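Local coordinates for protein pyocin S8 (Pseudomonas aeruginosa, PDB 6W0V) that acts as a bacteriocin whose nuclease domain, the part present here, probably cuts DNA through an H-N-H motif and is bound by its cognate immunity protein, at residues 33-36 with 37-40; 41-44 with 45-49; 116-119 with 120-123. The protein carries 1 engineered substitution. All blocks are in the same frame, centred on the assembly; numbering follows the deposited sequence.

Contact 1: residues 33-36 with 37-40; sequences IADQ and LRGK
Where helix 31-37 runs into a type II beta turn spanning Leu37 to Lys40, Ala34 O takes two backbone donors, Leu37 N at 2.9 Å and Arg38 N at 2.7 Å. The first arrives above the carbonyl plane and the second nearly along the C=O axis, which lets one oxygen hold both. Over the same corner folds the Arg38 side chain. Its bend at the third torsion (52°) turns the guanidinium back toward the helix, with Ala34 O over one face. Arg38 NH2 then donates to Asp35 OD1 at 2.8 Å in a nearly straight salt bridge. That oxygen lies in the guanidinium plane and is met on its anti side, somewhat out of the carboxylate plane; the two flat groups stand 84° apart. Arg38 NH1 bonds to Gly8 O and to a water within bonding distance of Asp35 OD1. A second water joins the backbone oxygens Asp35 O and Arg38 O. Lys40, extended beyond CG, stretches back along the turn so that its NZ donates to Gln36 O at 2.7 Å, outside the carbonyl plane by 34°. Ile33 CG2 and Leu37 CD1 lie side by side, 3.9 Å apart. Leu37 packs on Phe48, Gln51 and Phe52 of helix 45-57, Ala34 and Leu37 both meet Ile111, and Gly39 and Lys40 bond through their backbones to Ala6, next to strand 4-5.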
loop_
_atom_site.group_PDB
_atom_site.type_symbol
_atom_site.label_atom_id
_atom_site.label_comp_id
_atom_site.label_asym_id
_atom_site.label_seq_id
_atom_site.Cartn_x
_atom_site.Cartn_y
_atom_site.Cartn_z
ATOM N N ILE A 33 8.080 -13.634 7.542
ATOM C CA ILE A 33 7.303 -13.541 6.276
ATOM C C ILE A 33 7.859 -14.593 5.319
ATOM O O ILE A 33 7.064 -15.339 4.746
ATOM C CB ILE A 33 7.352 -12.115 5.702
ATOM C CG1 ILE A 33 6.714 -11.124 6.678
ATOM C CG2 ILE A 33 6.689 -12.049 4.338
ATOM C CD1 ILE A 33 5.331 -11.531 7.116
ATOM N N ALA A 34 9.181 -14.670 5.190
ATOM C CA ALA A 34 9.829 -15.754 4.425
ATOM C C ALA A 34 9.226 -17.077 4.899
ATOM O O ALA A 34 8.867 -17.905 4.059
ATOM C CB ALA A 34 11.322 -15.721 4.594
ATOM N N ASP A 35 9.042 -17.232 6.209
ATOM C CA ASP A 35 8.502 -18.480 6.805
ATOM C C ASP A 35 7.145 -18.828 6.196
ATOM O O ASP A 35 6.830 -20.015 6.128
ATOM C CB ASP A 35 8.385 -18.369 8.320
ATOM C CG ASP A 35 9.727 -18.344 9.024
ATOM O OD1 ASP A 35 10.725 -18.757 8.409
ATOM O OD2 ASP A 35 9.762 -17.912 10.178
ATOM N N GLN A 36 6.363 -17.829 5.800
ATOM C CA GLN A 36 4.977 -18.027 5.311
ATOM C C GLN A 36 4.966 -18.261 3.807
ATOM O O GLN A 36 3.896 -18.553 3.269
ATOM C CB GLN A 36 4.122 -16.802 5.633
ATOM C CG GLN A 36 4.025 -16.511 7.122
ATOM C CD GLN A 36 3.621 -17.749 7.882
ATOM O OE1 GLN A 36 2.789 -18.532 7.426
ATOM N NE2 GLN A 36 4.228 -17.952 9.038
ATOM N N LEU A 37 6.113 -18.127 3.147
ATOM C CA LEU A 37 6.154 -18.170 1.669
ATOM C C LEU A 37 7.069 -19.293 1.231
ATOM O O LEU A 37 6.711 -19.986 0.280
ATOM C CB LEU A 37 6.655 -16.830 1.146
ATOM C CG LEU A 37 5.808 -15.639 1.568
ATOM C CD1 LEU A 37 6.536 -14.350 1.247
ATOM C CD2 LEU A 37 4.443 -15.687 0.902
ATOM N N ARG A 38 8.195 -19.429 1.919
ATOM C CA ARG A 38 9.249 -20.379 1.535
ATOM C C ARG A 38 8.632 -21.761 1.347
ATOM O O ARG A 38 7.911 -22.242 2.229
ATOM C CB ARG A 38 10.337 -20.411 2.599
ATOM C CG ARG A 38 11.408 -21.439 2.288
ATOM C CD ARG A 38 12.478 -21.457 3.337
ATOM N NE ARG A 38 11.900 -21.592 4.663
ATOM C CZ ARG A 38 11.712 -20.602 5.525
ATOM N NH1 ARG A 38 12.021 -19.356 5.202
ATOM N NH2 ARG A 38 11.185 -20.872 6.706
ATOM N N GLY A 39 8.947 -22.385 0.217
ATOM C CA GLY A 39 8.548 -23.772 -0.055
ATOM C C GLY A 39 7.137 -23.871 -0.595
ATOM O O GLY A 39 6.713 -24.985 -0.993
ATOM N N LYS A 40 6.406 -22.769 -0.628
ATOM C CA LYS A 40 5.050 -22.806 -1.189
ATOM C C LYS A 40 5.129 -22.534 -2.679
ATOM O O LYS A 40 6.085 -21.858 -3.127
ATOM C CB LYS A 40 4.156 -21.794 -0.484
ATOM C CG LYS A 40 3.990 -22.068 0.995
ATOM C CD LYS A 40 3.011 -21.133 1.627
ATOM C CE LYS A 40 2.713 -21.497 3.061
ATOM N NZ LYS A 40 1.947 -20.422 3.728
HETATM O O HOH W 1 12.905 -17.490 7.232
HETATM O O HOH W 2 5.981 -21.478 4.045
#

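Contact 2: residues 41-44 with 45-49; sequences EFKS and WRDFR
Phe48 turns its ring edge into the face of Phe42: CD1 of Phe48 sits 3.6 Å above the Phe42 ring plane, over its centre. The pair is T-shaped, with centroids 5.0 Å apart and planes at 73°. Phe48 gains this position with CG anti to its backbone N (chi1 177°), while the Phe42 ring also leans on the helix backbone, its CD1 coming 3.3 Å from Phe48 CA. Away from the rings, the Asp47 carboxylate crosses obliquely to the Lys43 side chain and turns its OD2 to the backbone, where Lys43 N donates to its anti lone pair at 2.8 Å. The other oxygen, Asp47 OD1, is held by Gln51 NE2 one turn on, so both carboxylate oxygens have backbone or amide donors. Asp47 N donates to Ser44 OG at 3.0 Å. Phe48 N meets Ser44 O at 3.0 Å and starts the helical bonding. Phe42 and Phe48 both pack on Leu37 of the preceding helix, and Arg46, salt-bridged to Glu50, touches Ser25 of the immunity protein chain. Ser44, through its OG, is the N-cap of helix 45-57, and Asp47, the third helix residue, reaches back to the strand end through Lys43 N.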
loop_
_atom_site.group_PDB
_atom_site.type_symbol
_atom_site.label_atom_id
_atom_site.label_comp_id
_atom_site.label_asym_id
_atom_site.label_seq_id
_atom_site.Cartn_x
_atom_site.Cartn_y
_atom_site.Cartn_z
ATOM N N GLU A 41 4.137 -23.038 -3.393
ATOM C CA GLU A 41 3.968 -22.762 -4.830
ATOM C C GLU A 41 3.287 -21.402 -4.938
ATOM O O GLU A 41 2.380 -21.107 -4.141
ATOM C CB GLU A 41 3.125 -23.822 -5.532
ATOM C CG GLU A 41 2.968 -23.545 -7.015
ATOM C CD GLU A 41 1.882 -24.341 -7.713
ATOM O OE1 GLU A 41 2.180 -24.916 -8.772
ATOM O OE2 GLU A 41 0.741 -24.362 -7.211
ATOM N N PHE A 42 3.746 -20.611 -5.886
ATOM C CA PHE A 42 3.103 -19.362 -6.324
ATOM C C PHE A 42 2.755 -19.500 -7.783
ATOM O O PHE A 42 3.552 -20.053 -8.527
ATOM C CB PHE A 42 4.012 -18.189 -6.016
ATOM C CG PHE A 42 4.201 -18.134 -4.535
ATOM C CD1 PHE A 42 3.245 -17.536 -3.738
ATOM C CD2 PHE A 42 5.242 -18.815 -3.938
ATOM C CE1 PHE A 42 3.393 -17.544 -2.368
ATOM C CE2 PHE A 42 5.391 -18.812 -2.566
ATOM C CZ PHE A 42 4.460 -18.177 -1.786
ATOM N N LYS A 43 1.561 -19.079 -8.152
ATOM C CA LYS A 43 1.065 -19.292 -9.526
ATOM C C LYS A 43 1.582 -18.171 -10.410
ATOM O O LYS A 43 1.510 -18.291 -11.620
ATOM C CB LYS A 43 -0.459 -19.343 -9.520
ATOM C CG LYS A 43 -1.032 -20.483 -8.700
ATOM C CD LYS A 43 -0.384 -21.804 -8.986
ATOM C CE LYS A 43 -0.427 -22.162 -10.454
ATOM N NZ LYS A 43 -1.814 -22.304 -10.955
ATOM N N SER A 44 2.012 -17.083 -9.788
ATOM C CA SER A 44 2.379 -15.843 -10.488
ATOM C C SER A 44 3.040 -14.919 -9.491
ATOM O O SER A 44 2.952 -15.164 -8.266
ATOM C CB SER A 44 1.186 -15.175 -11.075
ATOM O OG SER A 44 0.365 -14.691 -10.031
ATOM N N TRP A 45 3.626 -13.862 -10.009
ATOM C CA TRP A 45 4.177 -12.811 -9.141
ATOM C C TRP A 45 3.037 -12.236 -8.301
ATOM O O TRP A 45 3.208 -12.075 -7.090
ATOM C CB TRP A 45 4.859 -11.726 -9.956
ATOM C CG TRP A 45 5.362 -10.705 -8.998
ATOM C CD1 TRP A 45 4.921 -9.430 -8.816
ATOM C CD2 TRP A 45 6.328 -10.955 -7.975
ATOM N NE1 TRP A 45 5.600 -8.851 -7.781
ATOM C CE2 TRP A 45 6.474 -9.757 -7.251
ATOM C CE3 TRP A 45 7.125 -12.054 -7.639
ATOM C CZ2 TRP A 45 7.368 -9.637 -6.193
ATOM C CZ3 TRP A 45 8.004 -11.934 -6.587
ATOM C CH2 TRP A 45 8.124 -10.739 -5.878
ATOM N N ARG A 46 1.904 -11.968 -8.933
ATOM C CA ARG A 46 0.731 -11.453 -8.203
ATOM C C ARG A 46 0.435 -12.368 -7.022
ATOM O O ARG A 46 0.252 -11.886 -5.916
ATOM C CB ARG A 46 -0.479 -11.401 -9.118
ATOM C CG ARG A 46 -1.741 -11.102 -8.339
ATOM C CD ARG A 46 -2.902 -11.081 -9.275
ATOM N NE ARG A 46 -4.061 -10.726 -8.499
ATOM C CZ ARG A 46 -5.241 -10.448 -9.016
ATOM N NH1 ARG A 46 -5.425 -10.494 -10.322
ATOM N NH2 ARG A 46 -6.232 -10.112 -8.213
ATOM N N ASP A 47 0.400 -13.670 -7.249
ATOM C CA ASP A 47 0.043 -14.623 -6.178
ATOM C C ASP A 47 1.051 -14.476 -5.042
ATOM O O ASP A 47 0.691 -14.338 -3.874
ATOM C CB ASP A 47 0.046 -16.028 -6.747
ATOM C CG ASP A 47 -0.307 -17.090 -5.744
ATOM O OD1 ASP A 47 -0.909 -16.762 -4.722
ATOM O OD2 ASP A 47 0.018 -18.229 -6.014
ATOM N N PHE A 48 2.322 -14.423 -5.384
ATOM C CA PHE A 48 3.376 -14.276 -4.370
ATOM C C PHE A 48 3.189 -12.947 -3.655
ATOM O O PHE A 48 3.259 -12.903 -2.439
ATOM C CB PHE A 48 4.744 -14.318 -5.031
ATOM C CG PHE A 48 5.854 -14.108 -4.046
ATOM C CD1 PHE A 48 6.402 -15.175 -3.359
ATOM C CD2 PHE A 48 6.333 -12.839 -3.792
ATOM C CE1 PHE A 48 7.413 -14.974 -2.434
ATOM C CE2 PHE A 48 7.341 -12.641 -2.868
ATOM C CZ PHE A 48 7.897 -13.710 -2.207
ATOM N N ARG A 49 3.023 -11.888 -4.429
ATOM C CA ARG A 49 2.899 -10.539 -3.849
ATOM C C ARG A 49 1.710 -10.552 -2.892
ATOM O O ARG A 49 1.806 -9.976 -1.801
ATOM C CB ARG A 49 2.731 -9.500 -4.950
ATOM C CG ARG A 49 2.517 -8.106 -4.391
ATOM C CD ARG A 49 1.051 -7.794 -4.330
ATOM N NE ARG A 49 0.554 -7.619 -5.679
ATOM C CZ ARG A 49 -0.730 -7.572 -5.984
ATOM N NH1 ARG A 49 -1.113 -7.398 -7.234
ATOM N NH2 ARG A 49 -1.629 -7.688 -5.022
HETATM O O HOH W 3 -0.112 -20.387 -4.703
#

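Contact 3: residues 116-119 with 120-123; sequences VMTP and KMHI
Thr118 receives two successive helix N-H groups, one on its side chain and one on its carbonyl. Met121 N donates to Thr118 OG1 at 3.2 Å with an angle of 161° at the hydrogen, and His122 N donates to Thr118 O at 2.7 Å, approaching almost end-on to the carbonyl. The cap depends on the first torsion of Thr118 (63°), which places OG1 between the backbone N and the carbonyl carbon and so over the first turn. The same hydroxyl is also hydrogen-bonded to Glu86 OE2, whose residue bonds through its backbone to that of Lys120; Glu86 probably helps to hold the capping hydroxyl in place. The next carbonyl continues the pattern: Pro119 O accepts from Ile123 N at 2.8 Å. Pro119 occupies the first helix position, where its lack of an N-H costs nothing because no helix carbonyl precedes it there. Met121 CB lies beside the capping hydroxyl, and Met117 CB approaches Met121 CB at 4.3 Å; the Met117 side chain, extended beyond CG, crosses that of His122 at about a right angle. Its sulfur, Met117 SD, lies 3.7 Å from His122 CA and meets the imidazole obliquely, 4.9 Å from the centroid, in a Met-aromatic contact. The strand end is anchored by backbone bonds of Met117 to Ala95 and of Thr118 to Ala21. The His122 ring also meets that of His97 on strand 95-98, planes about 70° apart. Two antiparallel strands, 95-98 and 114-117, followed by a threonine-capped helix carrying a histidine beside them, are consistent with the beta-beta-alpha motif of the H-N-H nucleases of the His-Me finger clan.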
loop_
_atom_site.group_PDB
_atom_site.type_symbol
_atom_site.label_atom_id
_atom_site.label_comp_id
_atom_site.label_asym_id
_atom_site.label_seq_id
_atom_site.Cartn_x
_atom_site.Cartn_y
_atom_site.Cartn_z
ATOM N N VAL A 116 11.976 -4.811 -0.073
ATOM C CA VAL A 116 10.816 -3.903 -0.183
ATOM C C VAL A 116 11.363 -2.485 -0.252
ATOM O O VAL A 116 12.270 -2.138 0.508
ATOM C CB VAL A 116 9.804 -4.140 0.932
ATOM C CG1 VAL A 116 8.665 -3.141 0.829
ATOM C CG2 VAL A 116 9.295 -5.562 0.859
ATOM N N MET A 117 10.852 -1.737 -1.213
ATOM C CA MET A 117 11.327 -0.380 -1.514
ATOM C C MET A 117 10.106 0.493 -1.707
ATOM O O MET A 117 9.084 0.004 -2.175
ATOM C CB MET A 117 12.130 -0.365 -2.808
ATOM C CG MET A 117 13.331 -1.242 -2.749
ATOM S SD MET A 117 14.232 -1.000 -4.252
ATOM C CE MET A 117 15.855 -1.552 -3.742
ATOM N N THR A 118 10.240 1.762 -1.399
ATOM C CA THR A 118 9.255 2.741 -1.874
ATOM C C THR A 118 9.477 2.912 -3.364
ATOM O O THR A 118 10.573 2.666 -3.863
ATOM C CB THR A 118 9.426 4.056 -1.133
ATOM O OG1 THR A 118 10.733 4.521 -1.472
ATOM C CG2 THR A 118 9.245 3.880 0.357
ATOM N N PRO A 119 8.447 3.336 -4.112
ATOM C CA PRO A 119 8.613 3.642 -5.528
ATOM C C PRO A 119 9.778 4.603 -5.759
ATOM O O PRO A 119 10.497 4.427 -6.712
ATOM C CB PRO A 119 7.276 4.290 -5.874
ATOM C CG PRO A 119 6.308 3.567 -4.976
ATOM C CD PRO A 119 7.052 3.429 -3.668
ATOM N N LYS A 120 9.910 5.604 -4.889
ATOM C CA LYS A 120 10.959 6.642 -5.006
ATOM C C LYS A 120 12.322 5.952 -5.031
ATOM O O LYS A 120 13.150 6.308 -5.881
ATOM C CB LYS A 120 10.873 7.630 -3.846
ATOM C CG LYS A 120 11.860 8.780 -3.917
ATOM C CD LYS A 120 11.856 9.625 -2.664
ATOM C CE LYS A 120 13.113 10.455 -2.509
ATOM N NZ LYS A 120 14.339 9.619 -2.498
ATOM N N MET A 121 12.541 4.998 -4.130
ATOM C CA MET A 121 13.817 4.245 -4.085
ATOM C C MET A 121 13.850 3.270 -5.261
ATOM O O MET A 121 14.889 3.179 -5.924
ATOM C CB MET A 121 13.970 3.474 -2.773
ATOM C CG MET A 121 14.412 4.349 -1.619
ATOM S SD MET A 121 15.685 5.560 -2.085
ATOM C CE MET A 121 16.899 4.499 -2.865
ATOM N N HIS A 122 12.739 2.583 -5.501
ATOM C CA HIS A 122 12.632 1.484 -6.492
ATOM C C HIS A 122 13.011 1.987 -7.886
ATOM O O HIS A 122 13.751 1.295 -8.595
ATOM C CB HIS A 122 11.216 0.921 -6.471
ATOM C CG HIS A 122 11.102 -0.346 -7.235
ATOM N ND1 HIS A 122 9.968 -0.689 -7.925
ATOM C CD2 HIS A 122 11.990 -1.343 -7.429
ATOM C CE1 HIS A 122 10.146 -1.863 -8.496
ATOM N NE2 HIS A 122 11.384 -2.283 -8.215
ATOM N N ILE A 123 12.528 3.173 -8.249
ATOM C CA ILE A 123 12.670 3.739 -9.620
ATOM C C ILE A 123 14.131 4.145 -9.859
ATOM O O ILE A 123 14.519 4.285 -11.038
ATOM C CB ILE A 123 11.679 4.901 -9.791
ATOM C CG1 ILE A 123 11.264 5.095 -11.248
ATOM C CG2 ILE A 123 12.201 6.181 -9.159
ATOM C CD1 ILE A 123 9.929 5.776 -11.390
#

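How the contacts relate
All three contacts are local, so none closes a long loop and none nests in or crosses another. Contact 1 turns helix 31-37 into the link to strand 41-42; contact 2 begins where it ends and turns that strand into helix 45-57. They touch through Leu37, whose O lies 3.4 Å from Phe42 CE2 and whose CD1 lies 3.8 Å from Phe48 CZ. Contact 3 follows far along the chain, where strand 114-117 gives way to helix 119-122, its centre about 23 Å from that of contact 1 and about 20 Å from that of contact 2. Helix 45-57 bridges the gap: Phe48 packs on Leu114 of the strand, and Phe52 and Trp53 meet Val116.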